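Side-chain contacts in mobilization protein A (Pseudomonas aeruginosa, PDB 2NS6), which nicks one strand of plasmid DNA at the origin of transfer as the relaxase of the relaxosome, preparing that strand for conjugative transfer: residues A[109-114]-A[119-124]; A[38-43]-A[86-91]; A[74-79]-A[92-97]; A[22-25]-A[30-33]. One frame throughout, in Å; residues are numbered along the deposited sequence.

Contact 1: residues A[109-114]-A[119-124]; sequences AIHAGG and HCHLMI. With MN (manganese (II) ion), chain B.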
loop_
_atom_site.group_PDB
_atom_site.type_symbol
_atom_site.label_atom_id
_atom_site.label_comp_id
_atom_site.label_asym_id
_atom_site.label_seq_id
_atom_site.Cartn_x
_atom_site.Cartn_y
_atom_site.Cartn_z
ATOM N N ALA A 109 -0.001 5.002 5.201
ATOM C CA ALA A 109 -0.114 6.119 6.108
ATOM C C ALA A 109 -0.211 5.538 7.510
ATOM O O ALA A 109 -0.778 4.456 7.710
ATOM C CB ALA A 109 -1.365 6.932 5.763
ATOM N N ILE A 110 0.371 6.237 8.472
ATOM C CA ILE A 110 0.320 5.816 9.875
ATOM C C ILE A 110 -0.669 6.758 10.557
ATOM O O ILE A 110 -0.594 7.971 10.373
ATOM C CB ILE A 110 1.713 5.951 10.570
ATOM C CG1 ILE A 110 2.651 4.835 10.093
ATOM C CG2 ILE A 110 1.540 5.903 12.098
ATOM C CD1 ILE A 110 4.099 4.963 10.589
ATOM N N HIS A 111 -1.595 6.200 11.332
ATOM C CA HIS A 111 -2.601 6.995 12.029
ATOM C C HIS A 111 -2.481 6.959 13.553
ATOM O O HIS A 111 -2.038 5.963 14.132
ATOM C CB HIS A 111 -4.006 6.523 11.638
ATOM C CG HIS A 111 -4.444 6.979 10.283
ATOM N ND1 HIS A 111 -5.646 6.607 9.724
ATOM C CD2 HIS A 111 -3.846 7.799 9.381
ATOM C CE1 HIS A 111 -5.773 7.175 8.537
ATOM N NE2 HIS A 111 -4.694 7.906 8.307
ATOM N N ALA A 112 -2.892 8.045 14.200
ATOM C CA ALA A 112 -2.854 8.125 15.654
ATOM C C ALA A 112 -4.224 7.776 16.224
ATOM O O ALA A 112 -4.933 8.657 16.712
ATOM C CB ALA A 112 -2.463 9.535 16.093
ATOM N N GLY A 113 -4.609 6.508 16.158
ATOM C CA GLY A 113 -5.901 6.112 16.692
ATOM C C GLY A 113 -6.001 6.547 18.143
ATOM O O GLY A 113 -5.574 5.826 19.050
ATOM N N GLY A 114 -6.563 7.732 18.360
ATOM C CA GLY A 114 -6.674 8.265 19.704
ATOM C C GLY A 114 -5.271 8.611 20.165
ATOM O O GLY A 114 -4.836 9.766 20.101
ATOM N N HIS A 119 -2.054 2.876 14.234
ATOM C CA HIS A 119 -2.212 1.848 13.209
ATOM C C HIS A 119 -1.763 2.331 11.833
ATOM O O HIS A 119 -1.585 3.532 11.602
ATOM C CB HIS A 119 -3.670 1.365 13.152
ATOM C CG HIS A 119 -4.666 2.468 12.975
ATOM N ND1 HIS A 119 -5.009 3.325 13.996
ATOM C CD2 HIS A 119 -5.374 2.866 11.890
ATOM C CE1 HIS A 119 -5.886 4.208 13.548
ATOM N NE2 HIS A 119 -6.124 3.951 12.274
ATOM N N CYS A 120 -1.592 1.385 10.915
ATOM C CA CYS A 120 -1.135 1.701 9.570
ATOM C C CYS A 120 -2.072 1.226 8.460
ATOM O O CYS A 120 -2.517 0.081 8.466
ATOM C CB CYS A 120 0.252 1.090 9.356
ATOM S SG CYS A 120 0.940 1.382 7.713
ATOM N N HIS A 121 -2.385 2.111 7.518
ATOM C CA HIS A 121 -3.238 1.750 6.385
ATOM C C HIS A 121 -2.280 1.634 5.202
ATOM O O HIS A 121 -1.470 2.524 4.975
ATOM C CB HIS A 121 -4.278 2.839 6.103
ATOM C CG HIS A 121 -5.358 2.931 7.135
ATOM N ND1 HIS A 121 -6.534 2.218 7.049
ATOM C CD2 HIS A 121 -5.439 3.653 8.278
ATOM C CE1 HIS A 121 -7.293 2.498 8.096
ATOM N NE2 HIS A 121 -6.651 3.366 8.855
ATOM N N LEU A 122 -2.362 0.540 4.458
ATOM C CA LEU A 122 -1.460 0.358 3.332
ATOM C C LEU A 122 -2.197 -0.181 2.118
ATOM O O LEU A 122 -2.791 -1.258 2.169
ATOM C CB LEU A 122 -0.316 -0.584 3.747
ATOM C CG LEU A 122 0.830 -1.029 2.828
ATOM C CD1 LEU A 122 0.492 -2.383 2.283
ATOM C CD2 LEU A 122 1.118 -0.031 1.728
ATOM N N MET A 123 -2.194 0.585 1.034
ATOM C CA MET A 123 -2.853 0.125 -0.175
ATOM C C MET A 123 -1.799 -0.270 -1.186
ATOM O O MET A 123 -0.844 0.467 -1.445
ATOM C CB MET A 123 -3.823 1.185 -0.723
ATOM C CG MET A 123 -3.360 2.615 -0.647
ATOM S SD MET A 123 -4.741 3.841 -0.781
ATOM C CE MET A 123 -5.237 3.662 -2.529
ATOM N N ILE A 124 -1.973 -1.471 -1.723
ATOM C CA ILE A 124 -1.049 -2.053 -2.686
ATOM C C ILE A 124 -1.693 -2.284 -4.033
ATOM O O ILE A 124 -2.749 -2.913 -4.128
ATOM C CB ILE A 124 -0.552 -3.410 -2.194
ATOM C CG1 ILE A 124 -0.089 -3.289 -0.744
ATOM C CG2 ILE A 124 0.562 -3.915 -3.094
ATOM C CD1 ILE A 124 0.425 -4.588 -0.178
HETATM MN MN MN B . -7.159 4.980 10.542
HETATM O O HOH W 1 -7.867 6.449 12.263
#
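The three-histidine metal site of the relaxase is built here on a beta hairpin, where His111 of one strand and His119 and His121 of the next converge on a manganese ion. Segments 109-114 and 119-124 run antiparallel, with Ala109-His121 and His111-His119 as hydrogen-bonded pairs. Alternation along the strands puts all three histidines on one face of the sheet; Ile110 and Cys120, a non-hydrogen-bonded pair, occupy the other. The register is fixed by four backbone bonds, of which His111 N to His119 O, at 2.7 Å, is practically straight (179°).

Metal ligation uses different ring nitrogens: ND1 of His111 at 2.4 Å, but NE2 of His119 at 2.3 Å and NE2 of His121 at 2.4 Å, with a water as fourth ligand. The remaining nitrogens of two rings meet backbone carbonyls, His111 NE2 with Ile25 O and His119 ND1 with Asn117 O, so metal and carbonyl together fix each ring's rotation; the carbonyls would probably make both better electron donors. CG of His119 sits between its backbone N and carbonyl carbon (chi1 54°), which swings the ring across toward segment 109-114. The His111 and His119 rings are almost perpendicular, with planes at 88°. CB of His111 lies over one face of the His119 ring in a CH-pi contact, 3.7 Å from the ring centroid, while Gly113 CA meets the edge of that ring at CE1, 3.7 Å away.

Contact 2: residues A[38-43]-A[86-91]; sequences VLHAES and QQKALA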
loop_
_atom_site.group_PDB
_atom_site.type_symbol
_atom_site.label_atom_id
_atom_site.label_comp_id
_atom_site.label_asym_id
_atom_site.label_seq_id
_atom_site.Cartn_x
_atom_site.Cartn_y
_atom_site.Cartn_z
ATOM N N VAL A 38 -2.980 11.958 10.911
ATOM C CA VAL A 38 -1.862 11.365 10.164
ATOM C C VAL A 38 -0.485 11.719 10.717
ATOM O O VAL A 38 -0.091 12.884 10.736
ATOM C CB VAL A 38 -1.881 11.771 8.674
ATOM C CG1 VAL A 38 -0.776 11.010 7.916
ATOM C CG2 VAL A 38 -3.227 11.461 8.072
ATOM N N LEU A 39 0.240 10.694 11.150
ATOM C CA LEU A 39 1.575 10.840 11.732
ATOM C C LEU A 39 2.690 10.624 10.708
ATOM O O LEU A 39 3.817 11.092 10.898
ATOM C CB LEU A 39 1.739 9.829 12.868
ATOM C CG LEU A 39 1.389 10.207 14.323
ATOM C CD1 LEU A 39 0.194 11.125 14.407
ATOM C CD2 LEU A 39 1.146 8.920 15.099
ATOM N N HIS A 40 2.368 9.912 9.630
ATOM C CA HIS A 40 3.334 9.612 8.584
ATOM C C HIS A 40 2.660 9.074 7.337
ATOM O O HIS A 40 1.654 8.377 7.419
ATOM C CB HIS A 40 4.328 8.563 9.070
ATOM C CG HIS A 40 5.316 8.140 8.026
ATOM N ND1 HIS A 40 6.253 9.001 7.497
ATOM C CD2 HIS A 40 5.525 6.943 7.424
ATOM C CE1 HIS A 40 6.997 8.353 6.618
ATOM N NE2 HIS A 40 6.577 7.101 6.557
ATOM N N ALA A 41 3.233 9.392 6.181
ATOM C CA ALA A 41 2.708 8.914 4.910
ATOM C C ALA A 41 3.874 8.736 3.945
ATOM O O ALA A 41 4.842 9.482 4.003
ATOM C CB ALA A 41 1.704 9.908 4.345
ATOM N N GLU A 42 3.782 7.727 3.083
ATOM C CA GLU A 42 4.810 7.458 2.080
ATOM C C GLU A 42 4.271 6.497 1.021
ATOM O O GLU A 42 3.381 5.688 1.290
ATOM C CB GLU A 42 6.072 6.837 2.713
ATOM C CG GLU A 42 5.873 5.426 3.274
ATOM C CD GLU A 42 7.194 4.711 3.585
ATOM O OE1 GLU A 42 7.684 3.938 2.729
ATOM O OE2 GLU A 42 7.742 4.927 4.683
ATOM N N SER A 43 4.805 6.607 -0.189
ATOM C CA SER A 43 4.424 5.723 -1.286
ATOM C C SER A 43 5.746 5.277 -1.888
ATOM O O SER A 43 6.794 5.823 -1.546
ATOM C CB SER A 43 3.588 6.463 -2.344
ATOM O OG SER A 43 2.359 6.919 -1.804
ATOM N N GLN A 86 10.613 4.791 15.241
ATOM C CA GLN A 86 10.667 3.338 15.202
ATOM C C GLN A 86 9.416 2.785 14.506
ATOM O O GLN A 86 9.487 1.785 13.794
ATOM C CB GLN A 86 10.814 2.774 16.626
ATOM C CG GLN A 86 12.231 2.982 17.206
ATOM C CD GLN A 86 12.344 2.692 18.701
ATOM O OE1 GLN A 86 13.453 2.620 19.243
ATOM N NE2 GLN A 86 11.203 2.536 19.375
ATOM N N GLN A 87 8.276 3.445 14.693
ATOM C CA GLN A 87 7.058 2.994 14.042
ATOM C C GLN A 87 7.179 3.256 12.537
ATOM O O GLN A 87 6.779 2.420 11.720
ATOM C CB GLN A 87 5.843 3.711 14.631
ATOM C CG GLN A 87 5.518 3.256 16.052
ATOM C CD GLN A 87 4.378 4.028 16.685
ATOM O OE1 GLN A 87 3.931 3.701 17.782
ATOM N NE2 GLN A 87 3.905 5.054 16.000
ATOM N N LYS A 88 7.742 4.409 12.177
ATOM C CA LYS A 88 7.934 4.749 10.767
ATOM C C LYS A 88 8.835 3.732 10.073
ATOM O O LYS A 88 8.516 3.265 8.986
ATOM C CB LYS A 88 8.560 6.138 10.615
ATOM C CG LYS A 88 7.666 7.291 11.033
ATOM C CD LYS A 88 8.413 8.608 10.891
ATOM C CE LYS A 88 7.534 9.769 11.287
ATOM N NZ LYS A 88 8.181 11.077 11.020
ATOM N N ALA A 89 9.962 3.397 10.693
ATOM C CA ALA A 89 10.875 2.433 10.092
ATOM C C ALA A 89 10.201 1.078 9.945
ATOM O O ALA A 89 10.315 0.433 8.901
ATOM C CB ALA A 89 12.154 2.307 10.938
ATOM N N LEU A 90 9.497 0.641 10.986
ATOM C CA LEU A 90 8.813 -0.656 10.958
ATOM C C LEU A 90 7.763 -0.768 9.847
ATOM O O LEU A 90 7.740 -1.759 9.111
ATOM C CB LEU A 90 8.151 -0.935 12.318
ATOM C CG LEU A 90 7.254 -2.172 12.414
ATOM C CD1 LEU A 90 8.049 -3.426 12.086
ATOM C CD2 LEU A 90 6.665 -2.273 13.816
ATOM N N ALA A 91 6.901 0.242 9.734
ATOM C CA ALA A 91 5.851 0.262 8.715
ATOM C C ALA A 91 6.445 0.236 7.308
ATOM O O ALA A 91 6.001 -0.537 6.451
ATOM C CB ALA A 91 4.970 1.508 8.885
#
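Segment 38-43 lies on the edge strand 38-44 of the sheet and turns a corner at Leu39, and helix segment 86-91 passes beside it with His40 CA and Lys88 CA 7.0 Å apart as the nearest backbone pair. The contact is made mainly by two side chains, His40 and Lys88, whose CB atoms both point toward the opposite segment.

The aliphatic part of Lys88 runs obliquely over the CG-ND1 rim of the imidazole. Its CG is over one face of the His40 ring, 4.2 Å from the centroid and 20° off the normal, a CH-pi contact displaced toward the CG end of the ring, where Lys88 CG and His40 CG are 3.9 Å apart. Beyond CG the lysine chain is fully extended, carrying Lys88 CD past His40 ND1 at 4.0 Å and Lys88 CE to 4.0 Å from Leu39 O.

On the histidine side, CG lies anti to the backbone N (chi1 177°), and the ring reaches along its own strand to Glu42. His40 NE2 donates to the anti lone pair of Glu42 OE2 at 3.1 Å; the bond is straight (178°) and its acceptor is in the ring plane. Glu42 OE1 is bonded to Tyr106 OH, so the carboxylate is itself held.

A nearby carboxylate would tend to stabilise a protonated His40, whereas Lys88 NZ, 4.5 Å from His40 ND1, would work against it; the contact itself rests on methylenes against a ring face.

Contact 3: residues A[74-79]-A[92-97]; sequences VEFALP and SEFAQH. With MN (manganese (II) ion), chain D.
Aromatic contact carries this pairing: Phe76 from the strand and Phe94 from the helix meet edge-to-face, with Phe94 supplying the edge and Phe76 the face. The ring centroids are 5.3 Å apart and the planes stand at 75°. One atom does the touching, Phe94 CD2, which lies 4.0 Å from Phe76 CZ and is displaced toward the far rim of that ring, over the CE1, CZ and CE2 end.

A torsion explains the reach: in Phe94 CG is anti to the backbone N (chi1 -172°), extending the ring from the helix toward the sheet. The two side chains run past each other in opposite directions, a bridge spanning backbones whose nearest CA atoms, those of Phe76 and Phe94, are 10.4 Å apart.

In the fold this is the packing of helix 84-99 against strand 71-77 of the five-stranded antiparallel sheet, and both phenylalanines are buried. Trp172, from helix 164-181, meets both rings, and Leu5 from the edge strand 5-10 also touches both, so the pair belongs to a larger apolar core between sheet and helices.

Metal coordination forms a separate group. His97, at the exposed end of segment 92-97, binds a second manganese ion through ND1 at 2.5 Å, on the helix and without touching segment 74-79. Its neighbour Gln96 is a ligand in another manganese site, together with His45.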
loop_
_atom_site.group_PDB
_atom_site.type_symbol
_atom_site.label_atom_id
_atom_site.label_comp_id
_atom_site.label_asym_id
_atom_site.label_seq_id
_atom_site.Cartn_x
_atom_site.Cartn_y
_atom_site.Cartn_z
ATOM N N VAL A 74 -4.434 -3.142 3.271
ATOM C CA VAL A 74 -4.011 -3.896 4.438
ATOM C C VAL A 74 -3.994 -2.956 5.642
ATOM O O VAL A 74 -3.595 -1.795 5.521
ATOM C CB VAL A 74 -2.601 -4.492 4.240
ATOM C CG1 VAL A 74 -2.223 -5.342 5.442
ATOM C CG2 VAL A 74 -2.559 -5.332 2.970
ATOM N N GLU A 75 -4.442 -3.456 6.792
ATOM C CA GLU A 75 -4.464 -2.656 8.019
ATOM C C GLU A 75 -3.851 -3.429 9.176
ATOM O O GLU A 75 -4.209 -4.583 9.423
ATOM C CB GLU A 75 -5.891 -2.254 8.397
ATOM C CG GLU A 75 -5.927 -1.145 9.449
ATOM C CD GLU A 75 -7.335 -0.686 9.792
ATOM O OE1 GLU A 75 -8.178 -0.598 8.875
ATOM O OE2 GLU A 75 -7.588 -0.395 10.979
ATOM N N PHE A 76 -2.931 -2.792 9.890
ATOM C CA PHE A 76 -2.286 -3.449 11.019
ATOM C C PHE A 76 -1.974 -2.488 12.162
ATOM O O PHE A 76 -1.589 -1.343 11.939
ATOM C CB PHE A 76 -1.007 -4.163 10.559
ATOM C CG PHE A 76 -0.132 -3.348 9.644
ATOM C CD1 PHE A 76 -0.469 -3.170 8.304
ATOM C CD2 PHE A 76 1.023 -2.743 10.124
ATOM C CE1 PHE A 76 0.337 -2.411 7.459
ATOM C CE2 PHE A 76 1.837 -1.983 9.286
ATOM C CZ PHE A 76 1.489 -1.812 7.953
ATOM N N ALA A 77 -2.162 -2.959 13.391
ATOM C CA ALA A 77 -1.896 -2.147 14.569
ATOM C C ALA A 77 -0.389 -2.040 14.781
ATOM O O ALA A 77 0.357 -2.963 14.445
ATOM C CB ALA A 77 -2.559 -2.779 15.802
ATOM N N LEU A 78 0.050 -0.915 15.337
ATOM C CA LEU A 78 1.471 -0.672 15.609
ATOM C C LEU A 78 1.755 -0.739 17.119
ATOM O O LEU A 78 0.936 -0.310 17.927
ATOM C CB LEU A 78 1.874 0.709 15.075
ATOM C CG LEU A 78 1.863 0.907 13.554
ATOM C CD1 LEU A 78 2.009 2.378 13.224
ATOM C CD2 LEU A 78 2.998 0.095 12.920
ATOM N N PRO A 79 2.918 -1.286 17.517
ATOM C CA PRO A 79 3.245 -1.374 18.946
ATOM C C PRO A 79 3.302 0.019 19.578
ATOM O O PRO A 79 4.017 0.898 19.083
ATOM C CB PRO A 79 4.609 -2.060 18.947
ATOM C CG PRO A 79 4.572 -2.903 17.707
ATOM C CD PRO A 79 3.943 -1.964 16.703
ATOM N N SER A 92 7.450 1.083 7.081
ATOM C CA SER A 92 8.120 1.153 5.783
ATOM C C SER A 92 8.720 -0.209 5.494
ATOM O O SER A 92 8.572 -0.760 4.399
ATOM C CB SER A 92 9.253 2.179 5.806
ATOM O OG SER A 92 8.796 3.445 6.236
ATOM N N GLU A 93 9.406 -0.742 6.496
ATOM C CA GLU A 93 10.048 -2.039 6.380
ATOM C C GLU A 93 9.045 -3.110 5.973
ATOM O O GLU A 93 9.307 -3.897 5.061
ATOM C CB GLU A 93 10.704 -2.416 7.712
ATOM C CG GLU A 93 11.553 -3.679 7.665
ATOM C CD GLU A 93 11.889 -4.197 9.057
ATOM O OE1 GLU A 93 10.945 -4.555 9.795
ATOM O OE2 GLU A 93 13.081 -4.244 9.410
ATOM N N PHE A 94 7.890 -3.143 6.634
ATOM C CA PHE A 94 6.902 -4.159 6.302
ATOM C C PHE A 94 6.288 -3.918 4.908
ATOM O O PHE A 94 5.986 -4.868 4.191
ATOM C CB PHE A 94 5.820 -4.226 7.391
ATOM C CG PHE A 94 4.851 -5.374 7.231
ATOM C CD1 PHE A 94 5.290 -6.701 7.224
ATOM C CD2 PHE A 94 3.495 -5.125 7.083
ATOM C CE1 PHE A 94 4.380 -7.755 7.079
ATOM C CE2 PHE A 94 2.581 -6.170 6.938
ATOM C CZ PHE A 94 3.025 -7.485 6.933
ATOM N N ALA A 95 6.124 -2.657 4.511
ATOM C CA ALA A 95 5.575 -2.365 3.189
ATOM C C ALA A 95 6.497 -2.942 2.111
ATOM O O ALA A 95 6.042 -3.534 1.126
ATOM C CB ALA A 95 5.422 -0.862 2.998
ATOM N N GLN A 96 7.798 -2.754 2.299
ATOM C CA GLN A 96 8.786 -3.268 1.360
ATOM C C GLN A 96 8.685 -4.783 1.315
ATOM O O GLN A 96 8.782 -5.392 0.254
ATOM C CB GLN A 96 10.200 -2.874 1.804
ATOM C CG GLN A 96 10.551 -1.454 1.472
ATOM C CD GLN A 96 10.233 -1.143 0.022
ATOM O OE1 GLN A 96 10.690 -1.845 -0.896
ATOM N NE2 GLN A 96 9.433 -0.111 -0.195
ATOM N N HIS A 97 8.496 -5.388 2.480
ATOM C CA HIS A 97 8.391 -6.827 2.560
ATOM C C HIS A 97 7.298 -7.364 1.647
ATOM O O HIS A 97 7.467 -8.401 1.026
ATOM C CB HIS A 97 8.107 -7.270 3.993
ATOM C CG HIS A 97 8.047 -8.759 4.153
ATOM N ND1 HIS A 97 9.174 -9.550 4.184
ATOM C CD2 HIS A 97 6.992 -9.603 4.217
ATOM C CE1 HIS A 97 8.817 -10.819 4.258
ATOM N NE2 HIS A 97 7.498 -10.878 4.277
HETATM MN MN MN D . 11.247 -8.595 5.104
#

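Contact 4: residues A[22-25]-A[30-33]; sequences ADYI and KYAR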
loop_
_atom_site.group_PDB
_atom_site.type_symbol
_atom_site.label_atom_id
_atom_site.label_comp_id
_atom_site.label_asym_id
_atom_site.label_seq_id
_atom_site.Cartn_x
_atom_site.Cartn_y
_atom_site.Cartn_z
ATOM N N ALA A 22 -6.921 6.962 -0.995
ATOM C CA ALA A 22 -5.594 7.551 -0.792
ATOM C C ALA A 22 -5.696 8.915 -0.103
ATOM O O ALA A 22 -4.952 9.205 0.839
ATOM C CB ALA A 22 -4.865 7.691 -2.133
ATOM N N ASP A 23 -6.622 9.753 -0.563
ATOM C CA ASP A 23 -6.786 11.071 0.040
ATOM C C ASP A 23 -7.236 10.997 1.490
ATOM O O ASP A 23 -6.792 11.787 2.325
ATOM C CB ASP A 23 -7.773 11.909 -0.773
ATOM C CG ASP A 23 -7.107 12.603 -1.951
ATOM O OD1 ASP A 23 -6.021 12.150 -2.366
ATOM O OD2 ASP A 23 -7.670 13.593 -2.462
ATOM N N TYR A 24 -8.104 10.041 1.793
ATOM C CA TYR A 24 -8.593 9.887 3.152
ATOM C C TYR A 24 -7.488 9.448 4.118
ATOM O O TYR A 24 -7.214 10.145 5.102
ATOM C CB TYR A 24 -9.751 8.890 3.181
ATOM C CG TYR A 24 -10.407 8.760 4.539
ATOM C CD1 TYR A 24 -11.075 9.835 5.121
ATOM C CD2 TYR A 24 -10.359 7.557 5.237
ATOM C CE1 TYR A 24 -11.685 9.712 6.372
ATOM C CE2 TYR A 24 -10.960 7.422 6.482
ATOM C CZ TYR A 24 -11.622 8.501 7.042
ATOM O OH TYR A 24 -12.225 8.359 8.265
ATOM N N ILE A 25 -6.834 8.317 3.845
ATOM C CA ILE A 25 -5.783 7.850 4.752
ATOM C C ILE A 25 -4.598 8.811 4.873
ATOM O O ILE A 25 -3.949 8.867 5.915
ATOM C CB ILE A 25 -5.259 6.435 4.379
ATOM C CG1 ILE A 25 -4.545 6.451 3.029
ATOM C CG2 ILE A 25 -6.411 5.451 4.370
ATOM C CD1 ILE A 25 -3.761 5.169 2.753
ATOM N N LYS A 30 -9.454 17.156 -0.119
ATOM C CA LYS A 30 -10.526 17.704 0.697
ATOM C C LYS A 30 -10.242 17.600 2.197
ATOM O O LYS A 30 -10.689 18.443 2.974
ATOM C CB LYS A 30 -11.844 16.991 0.378
ATOM C CG LYS A 30 -12.127 16.877 -1.110
ATOM C CD LYS A 30 -13.559 16.435 -1.403
ATOM C CE LYS A 30 -13.744 16.108 -2.888
ATOM N NZ LYS A 30 -13.421 17.251 -3.792
ATOM N N TYR A 31 -9.487 16.588 2.610
ATOM C CA TYR A 31 -9.206 16.428 4.034
ATOM C C TYR A 31 -7.930 17.126 4.485
ATOM O O TYR A 31 -7.449 16.898 5.601
ATOM C CB TYR A 31 -9.139 14.941 4.402
ATOM C CG TYR A 31 -10.271 14.116 3.826
ATOM C CD1 TYR A 31 -10.193 13.614 2.530
ATOM C CD2 TYR A 31 -11.431 13.863 4.562
ATOM C CE1 TYR A 31 -11.229 12.885 1.974
ATOM C CE2 TYR A 31 -12.484 13.129 4.011
ATOM C CZ TYR A 31 -12.372 12.645 2.714
ATOM O OH TYR A 31 -13.400 11.920 2.143
ATOM N N ALA A 32 -7.389 17.983 3.623
ATOM C CA ALA A 32 -6.167 18.718 3.938
ATOM C C ALA A 32 -6.324 19.562 5.200
ATOM O O ALA A 32 -5.336 19.930 5.835
ATOM C CB ALA A 32 -5.776 19.611 2.763
ATOM N N ARG A 33 -7.567 19.873 5.561
ATOM C CA ARG A 33 -7.826 20.675 6.755
ATOM C C ARG A 33 -8.176 19.786 7.950
ATOM O O ARG A 33 -9.039 20.134 8.759
ATOM C CB ARG A 33 -8.982 21.642 6.504
ATOM C CG ARG A 33 -10.297 20.946 6.217
ATOM C CD ARG A 33 -11.460 21.918 6.272
ATOM N NE ARG A 33 -12.717 21.290 5.870
ATOM C CZ ARG A 33 -13.901 21.890 5.942
ATOM N NH1 ARG A 33 -13.984 23.132 6.404
ATOM N NH2 ARG A 33 -15.001 21.251 5.551
HETATM O O HOH W 2 -10.049 14.731 -1.916
#
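The segment 30-33, in the loop that follows helix 18-26, folds back against the helix turn carrying Tyr24, the active-site tyrosine expected to form the covalent 5'-phospho-DNA intermediate of the relaxase.

Lys30 comes first and takes part through its backbone. Its N-H is accepted by a water at 3.1 Å, and the same water donates to Asp23 OD2 at 2.7 Å, so one solvent molecule bridges loop and helix. The other carboxylate oxygen, Asp23 OD1, is engaged by Arg19 in a salt bridge, which holds the acid on the helix; the ammonium group of Lys30 points elsewhere, its NZ 6.9 Å from Asp23 OD2.

Tyr31 follows and makes the direct contact. Its CG is anti to the carbonyl carbon (chi1 -46°), which lays the ring along the helix backbone with one face presented to Tyr24. The two tyrosines meet edge-to-face: the Tyr24 edge is directed at the Tyr31 face, centroids 5.4 Å apart and planes at 75°. Arg27 makes a cation-pi contact with the Tyr24 ring; both contacts probably help to orient it. The nearest atom of the Tyr24 side chain is about 6 Å from the manganese ion held by His111, His119 and His121. At the other end of the Tyr31 ring, CD1 approaches Asp23 O at 3.9 Å. The touching edge atom, Tyr24 CD1, lies 3.8 Å from Tyr31 CE2 and is offset toward the rim of that ring.

In the fold
Contacts 1, 2 and 3 all reach the five-stranded sheet: contact 1 joins two of its neighbouring strands, while contacts 2 and 3 pack successive parts of helix 84-99 on strands 38-44 and 71-77, which flank that hairpin. Contact 3 is buried and purely aromatic across its segments; contact 2, on the same helix, is a surface contact of methylenes with an imidazole. Contact 1 is partly buried and combines backbone pairing with metal ligation. Contact 4 lies farthest out, its centre about 16 Å from the chain centre, yet a hydrogen bond from the metal site to its helix ties it to contact 1. Contacts 3 and 4 do not touch.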